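Local coordinates for uncharacterized protein YPL067C (Saccharomyces cerevisiae, PDB 5KCI) that is of unknown function but belongs to the DUF3605 family and is probably a cytoplasmic histidine triad protein connected with amyloid toxicity, at residues 85-90 / 131-136; 94-99 / 166-171; 106-111 / 159-164; 144-149 / 175-180. All coordinates share one frame; numbering follows the deposited sequence.

Contact 1: 85-90 / 131-136; sequences TLYAVR and NAFLQA
Tyr-87 and Phe-133 find each other through their first torsions: at chi1 56° the CG of Tyr-87 is tucked between its own backbone N and carbonyl carbon, whereas at chi1 179° the CG of Phe-133 swings out opposite its backbone N, carrying the ring from helix to sheet. They form a T-shaped (edge-to-face) pair with ring centroids 5.0 Å apart and planes at 68°. The far edge of the phenylalanine comes down over one tyrosine face, nearer the rim than the middle. Its CZ lies 3.8 Å from Tyr-87 CE1, and its CE1 lies 4.0 Å from Tyr-87 CZ, so weakly positive C-H edges meet an electron-rich face. The contact fastens helix 120-135 to strand 87-91, an outermost strand of the four-stranded antiparallel sheet. Because the CA atoms of Tyr-87 and Phe-133 stand 11.2 Å apart, long flat side chains suit the gap. Phe-133 also stacks on Phe-81 and touches Leu-107 of the neighbouring strand, as befits a purely apolar residue in a buried layer. Tyr-87 serves a second purpose: its buried OH is hydrogen-bonded to Phe-195 O, tying in the C-terminal tail, with a zinc ion about 7 Å from its side chain.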
loop_
_atom_site.group_PDB
_atom_site.type_symbol
_atom_site.label_atom_id
_atom_site.label_comp_id
_atom_site.label_asym_id
_atom_site.label_seq_id
_atom_site.Cartn_x
_atom_site.Cartn_y
_atom_site.Cartn_z
ATOM N N THR A 85 -1.568 16.010 0.921
ATOM C CA THR A 85 -1.190 16.161 -0.472
ATOM C C THR A 85 0.001 15.306 -0.861
ATOM O O THR A 85 0.338 15.253 -2.049
ATOM C CB THR A 85 -0.829 17.626 -0.782
ATOM O OG1 THR A 85 0.405 17.946 -0.132
ATOM C CG2 THR A 85 -1.905 18.573 -0.292
ATOM N N LEU A 86 0.681 14.696 0.104
ATOM C CA LEU A 86 1.918 13.975 -0.135
ATOM C C LEU A 86 1.711 12.472 -0.266
ATOM O O LEU A 86 2.695 11.741 -0.436
ATOM C CB LEU A 86 2.911 14.252 1.001
ATOM C CG LEU A 86 3.404 15.706 1.126
ATOM C CD1 LEU A 86 4.375 15.858 2.285
ATOM C CD2 LEU A 86 4.066 16.169 -0.159
ATOM N N TYR A 87 0.472 11.985 -0.162
ATOM C CA TYR A 87 0.232 10.558 -0.272
ATOM C C TYR A 87 -1.167 10.307 -0.814
ATOM O O TYR A 87 -2.010 11.203 -0.880
ATOM C CB TYR A 87 0.433 9.864 1.094
ATOM C CG TYR A 87 -0.416 10.424 2.200
ATOM C CD1 TYR A 87 -1.727 9.993 2.413
ATOM C CD2 TYR A 87 0.092 11.395 3.041
ATOM C CE1 TYR A 87 -2.495 10.527 3.452
ATOM C CE2 TYR A 87 -0.673 11.938 4.069
ATOM C CZ TYR A 87 -1.959 11.515 4.266
ATOM O OH TYR A 87 -2.707 12.065 5.299
ATOM N N ALA A 88 -1.411 9.056 -1.191
ATOM C CA ALA A 88 -2.720 8.659 -1.689
ATOM C C ALA A 88 -2.891 7.164 -1.467
ATOM O O ALA A 88 -1.951 6.392 -1.659
ATOM C CB ALA A 88 -2.873 9.005 -3.170
ATOM N N VAL A 89 -4.088 6.760 -1.068
ATOM C CA VAL A 89 -4.412 5.352 -0.862
ATOM C C VAL A 89 -5.427 4.937 -1.922
ATOM O O VAL A 89 -6.405 5.651 -2.180
ATOM C CB VAL A 89 -4.908 5.087 0.574
ATOM C CG1 VAL A 89 -6.129 5.882 0.881
ATOM C CG2 VAL A 89 -5.180 3.605 0.771
ATOM N N ARG A 90 -5.167 3.798 -2.568
ATOM C CA ARG A 90 -6.024 3.248 -3.605
ATOM C C ARG A 90 -6.252 1.771 -3.341
ATOM O O ARG A 90 -5.441 1.119 -2.688
ATOM C CB ARG A 90 -5.398 3.406 -5.000
ATOM C CG ARG A 90 -5.177 4.836 -5.437
ATOM C CD ARG A 90 -6.462 5.472 -5.902
ATOM N NE ARG A 90 -6.288 6.828 -6.420
ATOM C CZ ARG A 90 -6.217 7.923 -5.669
ATOM N NH1 ARG A 90 -6.287 7.841 -4.354
ATOM N NH2 ARG A 90 -6.061 9.109 -6.242
ATOM N N ASN A 131 5.111 2.729 10.234
ATOM C CA ASN A 131 4.320 2.176 11.330
ATOM C C ASN A 131 3.556 3.263 12.075
ATOM O O ASN A 131 2.355 3.108 12.360
ATOM C CB ASN A 131 5.232 1.374 12.265
ATOM C CG ASN A 131 5.558 0.002 11.708
ATOM O OD1 ASN A 131 4.750 -0.606 11.003
ATOM N ND2 ASN A 131 6.718 -0.511 12.066
ATOM N N ALA A 132 4.223 4.370 12.401
ATOM C CA ALA A 132 3.560 5.463 13.104
ATOM C C ALA A 132 2.404 6.017 12.291
ATOM O O ALA A 132 1.326 6.328 12.844
ATOM C CB ALA A 132 4.565 6.566 13.412
ATOM N N PHE A 133 2.596 6.121 10.981
ATOM C CA PHE A 133 1.559 6.643 10.109
ATOM C C PHE A 133 0.322 5.769 10.166
ATOM O O PHE A 133 -0.796 6.268 10.336
ATOM C CB PHE A 133 2.048 6.713 8.674
ATOM C CG PHE A 133 1.016 7.218 7.706
ATOM C CD1 PHE A 133 0.462 8.476 7.849
ATOM C CD2 PHE A 133 0.593 6.421 6.651
ATOM C CE1 PHE A 133 -0.499 8.946 6.938
ATOM C CE2 PHE A 133 -0.339 6.883 5.739
ATOM C CZ PHE A 133 -0.878 8.156 5.878
ATOM N N LEU A 134 0.500 4.459 9.957
ATOM C CA LEU A 134 -0.671 3.579 9.987
ATOM C C LEU A 134 -1.278 3.504 11.387
ATOM O O LEU A 134 -2.504 3.458 11.528
ATOM C CB LEU A 134 -0.291 2.198 9.481
ATOM C CG LEU A 134 0.214 2.154 8.046
ATOM C CD1 LEU A 134 0.687 0.776 7.726
ATOM C CD2 LEU A 134 -0.906 2.604 7.074
ATOM N N GLN A 135 -0.450 3.484 12.436
ATOM C CA GLN A 135 -0.966 3.395 13.808
ATOM C C GLN A 135 -1.822 4.588 14.182
ATOM O O GLN A 135 -2.695 4.486 15.058
ATOM C CB GLN A 135 0.183 3.291 14.820
ATOM C CG GLN A 135 0.606 1.887 15.137
ATOM C CD GLN A 135 -0.461 1.126 15.911
ATOM O OE1 GLN A 135 -1.292 1.715 16.613
ATOM N NE2 GLN A 135 -0.448 -0.179 15.776
ATOM N N ALA A 136 -1.583 5.732 13.559
ATOM C CA ALA A 136 -2.267 6.959 13.936
ATOM C C ALA A 136 -3.649 7.095 13.295
ATOM O O ALA A 136 -4.312 8.108 13.525
ATOM C CB ALA A 136 -1.393 8.173 13.551
#

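Contact 2: 94-99 / 166-171; sequences FPYNFE and HAHVLL. With SO4 (sulfate ion), chain D.
Phe-98 and Leu-170 are the closest CA pair of the two segments, 9.6 Å apart, with loop 94-99 running past strand 166-171 at a distance that side chains must span. The leucine fork meets one corner of the phenyl ring: CD2 of Leu-170 is 3.6 Å from Phe-98 CE2, and CD1 of Leu-170 is 3.7 Å from Phe-98 CZ. The two side chains cross at about a right angle. Further along, Tyr-96 sends its OH to within 3.9 Å of His-168 CE1; their planes are tilted by only 28°, but the rings are slid apart and barely overlap. The hydroxyl is hydrogen-bonded to Asn-154 ND2, while His-168 ND1 is hydrogen-bonded to His-104 NE2, which should help to fix the imidazole's rotation. Residues alternate along a strand, and His-166 and His-168 thus both present NE2 to a sulfate ion, probably from the crystallisation liquor. His-166 NE2 donates to sulfate O1 at 2.7 Å (164°), and His-168 NE2 to sulfate O2 at 2.8 Å (172°). Alternating histidines gripping an oxyanion are consistent with the phosphate site of histidine triad proteins. Strand 165-172 lies between strands 102-109 and 149-152, and helix 19-28 packs beside this contact, its Ile-22 touching both Phe-98 and Leu-170.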
loop_
_atom_site.group_PDB
_atom_site.type_symbol
_atom_site.label_atom_id
_atom_site.label_comp_id
_atom_site.label_asym_id
_atom_site.label_seq_id
_atom_site.Cartn_x
_atom_site.Cartn_y
_atom_site.Cartn_z
ATOM N N PHE A 94 -5.467 -5.374 -8.919
ATOM C CA PHE A 94 -5.074 -6.744 -9.218
ATOM C C PHE A 94 -4.501 -7.345 -7.950
ATOM O O PHE A 94 -3.313 -7.660 -7.861
ATOM C CB PHE A 94 -4.093 -6.773 -10.392
ATOM C CG PHE A 94 -4.673 -6.170 -11.647
ATOM C CD1 PHE A 94 -5.533 -6.900 -12.455
ATOM C CD2 PHE A 94 -4.398 -4.860 -11.986
ATOM C CE1 PHE A 94 -6.080 -6.342 -13.595
ATOM C CE2 PHE A 94 -4.948 -4.292 -13.127
ATOM C CZ PHE A 94 -5.781 -5.032 -13.930
ATOM N N PRO A 95 -5.348 -7.541 -6.940
ATOM C CA PRO A 95 -4.835 -7.930 -5.626
ATOM C C PRO A 95 -4.149 -9.283 -5.661
ATOM O O PRO A 95 -4.454 -10.143 -6.496
ATOM C CB PRO A 95 -6.085 -7.990 -4.744
ATOM C CG PRO A 95 -7.251 -7.598 -5.578
ATOM C CD PRO A 95 -6.814 -7.446 -6.998
ATOM N N TYR A 96 -3.304 -9.504 -4.653
ATOM C CA TYR A 96 -2.676 -10.799 -4.475
ATOM C C TYR A 96 -3.666 -11.790 -3.859
ATOM O O TYR A 96 -4.769 -11.430 -3.446
ATOM C CB TYR A 96 -1.449 -10.694 -3.594
ATOM C CG TYR A 96 -0.318 -9.814 -4.156
ATOM C CD1 TYR A 96 -0.399 -9.266 -5.424
ATOM C CD2 TYR A 96 0.800 -9.549 -3.387
ATOM C CE1 TYR A 96 0.675 -8.447 -5.921
ATOM C CE2 TYR A 96 1.837 -8.744 -3.858
ATOM C CZ TYR A 96 1.769 -8.217 -5.117
ATOM O OH TYR A 96 2.820 -7.435 -5.552
ATOM N N ASN A 97 -3.230 -13.040 -3.750
ATOM C CA ASN A 97 -4.142 -14.149 -3.442
ATOM C C ASN A 97 -4.139 -14.378 -1.945
ATOM O O ASN A 97 -3.310 -15.111 -1.402
ATOM C CB ASN A 97 -3.728 -15.405 -4.185
ATOM C CG ASN A 97 -4.751 -16.510 -4.055
ATOM O OD1 ASN A 97 -5.921 -16.257 -3.774
ATOM N ND2 ASN A 97 -4.315 -17.739 -4.279
ATOM N N PHE A 98 -5.097 -13.747 -1.273
ATOM C CA PHE A 98 -5.248 -13.785 0.168
ATOM C C PHE A 98 -6.598 -14.411 0.521
ATOM O O PHE A 98 -7.490 -14.521 -0.318
ATOM C CB PHE A 98 -5.166 -12.375 0.741
ATOM C CG PHE A 98 -3.876 -11.683 0.459
ATOM C CD1 PHE A 98 -2.681 -12.328 0.682
ATOM C CD2 PHE A 98 -3.865 -10.381 0.003
ATOM C CE1 PHE A 98 -1.479 -11.692 0.439
ATOM C CE2 PHE A 98 -2.664 -9.737 -0.245
ATOM C CZ PHE A 98 -1.477 -10.390 -0.013
ATOM N N GLU A 99 -6.764 -14.785 1.785
ATOM C CA GLU A 99 -8.020 -15.416 2.170
ATOM C C GLU A 99 -9.150 -14.384 2.142
ATOM O O GLU A 99 -8.910 -13.178 2.238
ATOM C CB GLU A 99 -7.892 -16.064 3.543
ATOM C CG GLU A 99 -7.684 -15.112 4.732
ATOM C CD GLU A 99 -7.837 -15.798 6.068
ATOM O OE1 GLU A 99 -8.858 -16.497 6.264
ATOM O OE2 GLU A 99 -6.959 -15.625 6.942
ATOM N N HIS A 166 5.573 3.132 -3.117
ATOM C CA HIS A 166 4.271 2.593 -2.763
ATOM C C HIS A 166 4.445 1.389 -1.858
ATOM O O HIS A 166 5.365 0.580 -2.045
ATOM C CB HIS A 166 3.438 2.196 -3.979
ATOM C CG HIS A 166 4.163 1.346 -4.976
ATOM N ND1 HIS A 166 5.201 1.825 -5.745
ATOM C CD2 HIS A 166 3.972 0.061 -5.361
ATOM C CE1 HIS A 166 5.645 0.863 -6.534
ATOM N NE2 HIS A 166 4.910 -0.218 -6.323
ATOM N N ALA A 167 3.565 1.328 -0.859
ATOM C CA ALA A 167 3.493 0.243 0.094
ATOM C C ALA A 167 2.186 -0.501 -0.114
ATOM O O ALA A 167 1.153 0.098 -0.422
ATOM C CB ALA A 167 3.569 0.748 1.548
ATOM N N HIS A 168 2.248 -1.805 0.038
ATOM C CA HIS A 168 1.065 -2.646 0.062
ATOM C C HIS A 168 0.545 -2.683 1.496
ATOM O O HIS A 168 1.285 -3.031 2.417
ATOM C CB HIS A 168 1.401 -4.029 -0.478
ATOM C CG HIS A 168 1.857 -4.001 -1.898
ATOM N ND1 HIS A 168 0.987 -4.153 -2.948
ATOM C CD2 HIS A 168 3.075 -3.748 -2.448
ATOM C CE1 HIS A 168 1.648 -4.044 -4.091
ATOM N NE2 HIS A 168 2.916 -3.802 -3.814
ATOM N N VAL A 169 -0.697 -2.254 1.686
ATOM C CA VAL A 169 -1.313 -2.158 3.003
ATOM C C VAL A 169 -2.472 -3.126 2.990
ATOM O O VAL A 169 -3.389 -2.966 2.179
ATOM C CB VAL A 169 -1.813 -0.746 3.316
ATOM C CG1 VAL A 169 -2.539 -0.695 4.624
ATOM C CG2 VAL A 169 -0.658 0.276 3.330
ATOM N N LEU A 170 -2.415 -4.124 3.855
ATOM C CA LEU A 170 -3.401 -5.185 3.943
ATOM C C LEU A 170 -4.229 -4.980 5.192
ATOM O O LEU A 170 -3.677 -4.763 6.272
ATOM C CB LEU A 170 -2.730 -6.561 4.018
ATOM C CG LEU A 170 -1.699 -6.851 2.918
ATOM C CD1 LEU A 170 -1.219 -8.285 3.050
ATOM C CD2 LEU A 170 -2.250 -6.633 1.546
ATOM N N LEU A 171 -5.557 -5.120 5.036
ATOM C CA LEU A 171 -6.491 -4.974 6.138
ATOM C C LEU A 171 -7.289 -6.255 6.217
ATOM O O LEU A 171 -7.832 -6.686 5.199
ATOM C CB LEU A 171 -7.458 -3.815 5.906
ATOM C CG LEU A 171 -6.856 -2.443 5.628
ATOM C CD1 LEU A 171 -7.957 -1.422 5.506
ATOM C CD2 LEU A 171 -5.868 -2.083 6.708
HETATM S S SO4 D . 4.592 -3.450 -7.049
HETATM O O1 SO4 D . 5.032 -2.377 -7.971
HETATM O O2 SO4 D . 4.940 -3.205 -5.661
HETATM O O3 SO4 D . 3.121 -3.589 -7.123
HETATM O O4 SO4 D . 5.198 -4.712 -7.458
#

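Contact 3: 106-111 / 159-164; sequences VLWSKV and QSVARI. With SO4 (sulfate ion), chain D.
Val-161, which presses on the indole of Trp-108, has left-handed backbone angles (phi 56°, psi 56°), an uncommon and probably costly conformation for a beta-branched residue. It begins a type I beta turn that ends at Ile-164, closed by a weak hydrogen bond from Ile-164 N to Val-161 O, and the turn brings both aliphatic side chains to the same tryptophan. CG1 of Val-161 reaches the outer corner of the six-membered ring, 3.7 Å from Trp-108 CZ3 and 3.9 Å from Trp-108 CH2. Ile-164 comes to the ring's edge instead: its CG2, opposite its own backbone N, lies near the indole plane, 3.7 Å from Trp-108 CE3. Each branched side chain lends one methyl to the broad ring, whose face is touched near the rim by CG1 of Val-106, two residues back on the strand. The loop also meets the sulfate, for Ser-160 N donates to sulfate O1 at 2.7 Å. Where the strand ends, Ser-109 OG donates to Val-111 O at 2.7 Å. Strand 102-109 lies between strands 87-91 and 165-172, and helix 56-64 packs against the cluster through Leu-64 on Trp-108, Val-60 and Leu-61 on Ile-164, and Asn-57 on Val-161.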
loop_
_atom_site.group_PDB
_atom_site.type_symbol
_atom_site.label_atom_id
_atom_site.label_comp_id
_atom_site.label_asym_id
_atom_site.label_seq_id
_atom_site.Cartn_x
_atom_site.Cartn_y
_atom_site.Cartn_z
ATOM N N VAL A 106 -3.066 -0.033 -1.733
ATOM C CA VAL A 106 -1.763 0.506 -2.111
ATOM C C VAL A 106 -1.708 1.929 -1.601
ATOM O O VAL A 106 -2.622 2.717 -1.853
ATOM C CB VAL A 106 -1.522 0.468 -3.627
ATOM C CG1 VAL A 106 -0.094 1.035 -3.951
ATOM C CG2 VAL A 106 -1.675 -0.946 -4.151
ATOM N N LEU A 107 -0.645 2.243 -0.883
ATOM C CA LEU A 107 -0.360 3.560 -0.356
ATOM C C LEU A 107 0.828 4.161 -1.099
ATOM O O LEU A 107 1.964 3.736 -0.898
ATOM C CB LEU A 107 -0.029 3.460 1.131
ATOM C CG LEU A 107 0.492 4.706 1.828
ATOM C CD1 LEU A 107 -0.551 5.815 1.820
ATOM C CD2 LEU A 107 0.880 4.337 3.283
ATOM N N TRP A 108 0.550 5.173 -1.897
ATOM C CA TRP A 108 1.542 5.917 -2.669
ATOM C C TRP A 108 2.033 7.108 -1.855
ATOM O O TRP A 108 1.246 7.788 -1.181
ATOM C CB TRP A 108 0.927 6.400 -3.984
ATOM C CG TRP A 108 0.469 5.308 -4.853
ATOM C CD1 TRP A 108 -0.782 4.747 -4.884
ATOM C CD2 TRP A 108 1.256 4.605 -5.805
ATOM N NE1 TRP A 108 -0.818 3.741 -5.835
ATOM C CE2 TRP A 108 0.422 3.644 -6.415
ATOM C CE3 TRP A 108 2.591 4.711 -6.227
ATOM C CZ2 TRP A 108 0.894 2.781 -7.407
ATOM C CZ3 TRP A 108 3.046 3.858 -7.206
ATOM C CH2 TRP A 108 2.215 2.904 -7.779
ATOM N N SER A 109 3.339 7.381 -1.938
ATOM C CA SER A 109 3.916 8.505 -1.216
ATOM C C SER A 109 4.860 9.305 -2.118
ATOM O O SER A 109 5.725 8.724 -2.764
ATOM C CB SER A 109 4.695 8.040 0.018
ATOM O OG SER A 109 5.247 9.143 0.717
ATOM N N LYS A 110 4.665 10.622 -2.147
ATOM C CA LYS A 110 5.559 11.538 -2.856
ATOM C C LYS A 110 6.956 11.522 -2.264
ATOM O O LYS A 110 7.935 11.791 -2.968
ATOM C CB LYS A 110 5.009 12.962 -2.780
ATOM C CG LYS A 110 4.062 13.395 -3.870
ATOM C CD LYS A 110 3.996 14.930 -3.925
ATOM C CE LYS A 110 2.655 15.443 -4.455
ATOM N NZ LYS A 110 2.284 16.787 -3.911
ATOM N N VAL A 111 7.060 11.256 -0.965
ATOM C CA VAL A 111 8.331 11.167 -0.258
ATOM C C VAL A 111 8.673 9.695 -0.121
ATOM O O VAL A 111 7.903 8.908 0.452
ATOM C CB VAL A 111 8.252 11.844 1.120
ATOM C CG1 VAL A 111 9.606 11.820 1.807
ATOM C CG2 VAL A 111 7.753 13.268 0.988
ATOM N N GLN A 159 9.308 -5.108 -7.989
ATOM C CA GLN A 159 8.387 -3.984 -8.026
ATOM C C GLN A 159 8.201 -3.485 -9.452
ATOM O O GLN A 159 9.001 -3.760 -10.348
ATOM C CB GLN A 159 8.882 -2.837 -7.135
ATOM C CG GLN A 159 10.154 -2.191 -7.653
ATOM C CD GLN A 159 10.591 -0.963 -6.866
ATOM O OE1 GLN A 159 9.809 -0.348 -6.124
ATOM N NE2 GLN A 159 11.865 -0.594 -7.036
ATOM N N SER A 160 7.127 -2.737 -9.649
ATOM C CA SER A 160 6.990 -1.867 -10.805
ATOM C C SER A 160 6.852 -0.439 -10.306
ATOM O O SER A 160 6.752 -0.189 -9.104
ATOM C CB SER A 160 5.792 -2.282 -11.659
ATOM O OG SER A 160 6.004 -3.586 -12.150
ATOM N N VAL A 161 6.922 0.506 -11.233
ATOM C CA VAL A 161 6.753 1.905 -10.885
ATOM C C VAL A 161 7.772 2.256 -9.814
ATOM O O VAL A 161 7.405 2.729 -8.733
ATOM C CB VAL A 161 5.327 2.179 -10.386
ATOM C CG1 VAL A 161 5.067 3.672 -10.265
ATOM C CG2 VAL A 161 4.300 1.500 -11.321
ATOM N N ALA A 162 9.054 2.032 -10.100
ATOM C CA ALA A 162 10.054 2.134 -9.043
ATOM C C ALA A 162 10.401 3.564 -8.665
ATOM O O ALA A 162 11.078 3.763 -7.651
ATOM C CB ALA A 162 11.313 1.384 -9.453
ATOM N N ARG A 163 9.958 4.557 -9.428
ATOM C CA ARG A 163 10.290 5.939 -9.129
ATOM C C ARG A 163 9.296 6.576 -8.178
ATOM O O ARG A 163 9.513 7.704 -7.742
ATOM C CB ARG A 163 10.390 6.772 -10.424
ATOM C CG ARG A 163 11.613 6.451 -11.304
ATOM C CD ARG A 163 11.605 7.214 -12.633
ATOM N NE ARG A 163 12.397 8.443 -12.590
ATOM C CZ ARG A 163 13.646 8.565 -13.042
ATOM N NH1 ARG A 163 14.286 7.536 -13.590
ATOM N NH2 ARG A 163 14.266 9.732 -12.947
ATOM N N ILE A 164 8.223 5.868 -7.792
ATOM C CA ILE A 164 7.267 6.412 -6.851
ATOM C C ILE A 164 7.113 5.397 -5.727
ATOM O O ILE A 164 6.751 4.240 -5.974
ATOM C CB ILE A 164 5.893 6.696 -7.486
ATOM C CG1 ILE A 164 6.048 7.406 -8.830
ATOM C CG2 ILE A 164 5.017 7.505 -6.497
ATOM C CD1 ILE A 164 4.830 7.462 -9.649
HETATM S S SO4 D . 4.592 -3.450 -7.049
HETATM O O1 SO4 D . 5.032 -2.377 -7.971
HETATM O O2 SO4 D . 4.940 -3.205 -5.661
HETATM O O3 SO4 D . 3.121 -3.589 -7.123
HETATM O O4 SO4 D . 5.198 -4.712 -7.458
#

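Contact 4: 144-149 / 175-180; sequences LSSGHV and RERYSA
Arg-177 reaches across to Ser-146 and His-148, and a single hydrogen bond joins the segments: Arg-177 NH2 donates to Ser-146 OG over 2.8 Å. The bond is bent, 135° at the hydrogen, with the oxygen at the guanidinium edge and somewhat out of its plane. Serine suits the place because its hydroxyl works twice, accepting from the arginine while bonded to Pro-142 O one helical turn back. The second interaction is van der Waals contact: Arg-177 NH1 lies 3.3 Å from His-148 CE1, with imidazole and guanidinium planes inclined at 49°. A bend at chi3 (71°) in the otherwise extended arginine chain helps bring its two terminal nitrogens to their different partners. Backbone bonds shape the platform on which these groups sit. Helix 141-146 ends in a Schellman motif, where Gly-147 tolerates positive phi and its N bonds to Leu-144 O at 3.0 Å. His-148 also makes edge-to-face contacts with Trp-19 and Phe-172, which should steady its ring. A cationic side chain at the C-terminal end of this short helix may be slightly favoured, but with one bent bond on an exposed surface that also touches a crystal neighbour, the link may well be adjustable in solution.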
loop_
_atom_site.group_PDB
_atom_site.type_symbol
_atom_site.label_atom_id
_atom_site.label_comp_id
_atom_site.label_asym_id
_atom_site.label_seq_id
_atom_site.Cartn_x
_atom_site.Cartn_y
_atom_site.Cartn_z
ATOM N N LEU A 144 -6.195 -2.284 13.921
ATOM C CA LEU A 144 -4.897 -2.236 14.595
ATOM C C LEU A 144 -4.982 -2.956 15.928
ATOM O O LEU A 144 -4.079 -3.726 16.285
ATOM C CB LEU A 144 -4.474 -0.793 14.811
ATOM C CG LEU A 144 -4.229 -0.034 13.512
ATOM C CD1 LEU A 144 -4.312 1.469 13.743
ATOM C CD2 LEU A 144 -2.844 -0.443 12.967
ATOM N N SER A 145 -6.073 -2.718 16.672
ATOM C CA SER A 145 -6.199 -3.345 17.981
ATOM C C SER A 145 -6.182 -4.855 17.837
ATOM O O SER A 145 -5.654 -5.554 18.708
ATOM C CB SER A 145 -7.485 -2.900 18.687
ATOM O OG SER A 145 -7.558 -1.499 18.812
ATOM N N SER A 146 -6.705 -5.362 16.715
ATOM C CA SER A 146 -6.762 -6.795 16.423
ATOM C C SER A 146 -5.492 -7.393 15.810
ATOM O O SER A 146 -5.439 -8.614 15.627
ATOM C CB SER A 146 -7.933 -7.045 15.475
ATOM O OG SER A 146 -9.167 -6.597 16.037
ATOM N N GLY A 147 -4.475 -6.602 15.466
ATOM C CA GLY A 147 -3.368 -7.133 14.695
ATOM C C GLY A 147 -3.712 -7.409 13.243
ATOM O O GLY A 147 -3.079 -8.251 12.603
ATOM N N HIS A 148 -4.697 -6.701 12.702
ATOM C CA HIS A 148 -5.261 -7.005 11.398
ATOM C C HIS A 148 -4.911 -5.940 10.370
ATOM O O HIS A 148 -5.621 -5.748 9.380
ATOM C CB HIS A 148 -6.774 -7.180 11.527
ATOM C CG HIS A 148 -7.140 -8.479 12.155
ATOM N ND1 HIS A 148 -8.437 -8.819 12.505
ATOM C CD2 HIS A 148 -6.368 -9.540 12.485
ATOM C CE1 HIS A 148 -8.436 -10.034 13.027
ATOM N NE2 HIS A 148 -7.197 -10.494 13.025
ATOM N N VAL A 149 -3.790 -5.262 10.600
ATOM C CA VAL A 149 -3.182 -4.395 9.608
ATOM C C VAL A 149 -1.763 -4.892 9.374
ATOM O O VAL A 149 -1.011 -5.093 10.336
ATOM C CB VAL A 149 -3.138 -2.930 10.072
ATOM C CG1 VAL A 149 -2.551 -2.033 8.944
ATOM C CG2 VAL A 149 -4.513 -2.444 10.473
ATOM N N ARG A 175 -14.414 -13.006 8.275
ATOM C CA ARG A 175 -15.798 -13.226 7.848
ATOM C C ARG A 175 -16.733 -13.392 9.047
ATOM O O ARG A 175 -17.936 -13.105 8.950
ATOM C CB ARG A 175 -15.842 -14.437 6.920
ATOM C CG ARG A 175 -15.375 -14.145 5.494
ATOM C CD ARG A 175 -16.406 -13.342 4.711
ATOM N NE ARG A 175 -16.034 -13.196 3.303
ATOM C CZ ARG A 175 -15.589 -12.074 2.736
ATOM N NH1 ARG A 175 -15.458 -10.947 3.432
ATOM N NH2 ARG A 175 -15.278 -12.078 1.447
ATOM N N GLU A 176 -16.225 -13.874 10.174
ATOM C CA GLU A 176 -17.085 -14.019 11.342
ATOM C C GLU A 176 -17.275 -12.699 12.081
ATOM O O GLU A 176 -18.049 -12.654 13.040
ATOM C CB GLU A 176 -16.553 -15.118 12.283
ATOM C CG GLU A 176 -15.309 -14.780 13.095
ATOM C CD GLU A 176 -13.990 -14.890 12.311
ATOM O OE1 GLU A 176 -14.022 -15.103 11.070
ATOM O OE2 GLU A 176 -12.921 -14.779 12.967
ATOM N N ARG A 177 -16.635 -11.625 11.620
ATOM C CA ARG A 177 -16.725 -10.317 12.256
ATOM C C ARG A 177 -17.268 -9.227 11.344
ATOM O O ARG A 177 -17.906 -8.285 11.844
ATOM C CB ARG A 177 -15.343 -9.899 12.781
ATOM C CG ARG A 177 -14.955 -10.774 13.944
ATOM C CD ARG A 177 -13.487 -10.816 14.191
ATOM N NE ARG A 177 -13.005 -9.549 14.732
ATOM C CZ ARG A 177 -11.780 -9.377 15.222
ATOM N NH1 ARG A 177 -10.897 -10.377 15.195
ATOM N NH2 ARG A 177 -11.429 -8.194 15.718
ATOM N N TYR A 178 -17.123 -9.375 10.030
ATOM C CA TYR A 178 -17.618 -8.408 9.059
ATOM C C TYR A 178 -18.270 -9.152 7.905
ATOM O O TYR A 178 -17.669 -10.081 7.358
ATOM C CB TYR A 178 -16.462 -7.547 8.516
ATOM C CG TYR A 178 -15.765 -6.660 9.521
ATOM C CD1 TYR A 178 -16.119 -5.322 9.654
ATOM C CD2 TYR A 178 -14.716 -7.145 10.300
ATOM C CE1 TYR A 178 -15.457 -4.481 10.564
ATOM C CE2 TYR A 178 -14.051 -6.327 11.216
ATOM C CZ TYR A 178 -14.427 -4.989 11.343
ATOM O OH TYR A 178 -13.784 -4.163 12.239
ATOM N N SER A 179 -19.504 -8.770 7.546
ATOM C CA SER A 179 -20.080 -9.217 6.288
ATOM C C SER A 179 -19.320 -8.606 5.122
ATOM O O SER A 179 -18.721 -7.535 5.236
ATOM C CB SER A 179 -21.539 -8.789 6.174
ATOM O OG SER A 179 -21.593 -7.376 6.022
ATOM N N ALA A 180 -19.359 -9.285 3.974
ATOM C CA ALA A 180 -18.716 -8.717 2.794
ATOM C C ALA A 180 -19.226 -7.304 2.534
ATOM O O ALA A 180 -18.458 -6.412 2.161
ATOM C CB ALA A 180 -18.951 -9.617 1.582
#

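From the N terminus the chain passes 85-90, 94-99 and 106-111, opening contacts 1, 2 and 3 in turn. Contact 1 closes first, at 131-136, drawing helix 120-135 onto the edge strand. Contact 4 then opens at 144-149. The chain next closes contact 3 at 159-164, contact 2 at 166-171 and finally contact 4 at 175-180. Contact 3 is therefore nested within contact 2, contact 1 crosses both, and contact 4 crosses both while following contact 1 in series. Contacts 1, 2 and 3 share the antiparallel sheet, and contacts 2 and 3 meet at one sulfate. Contact 4 lies across the chain's centre from contact 3, joining the end of helix 141-146 to the loop before helix 180-193 at the surface.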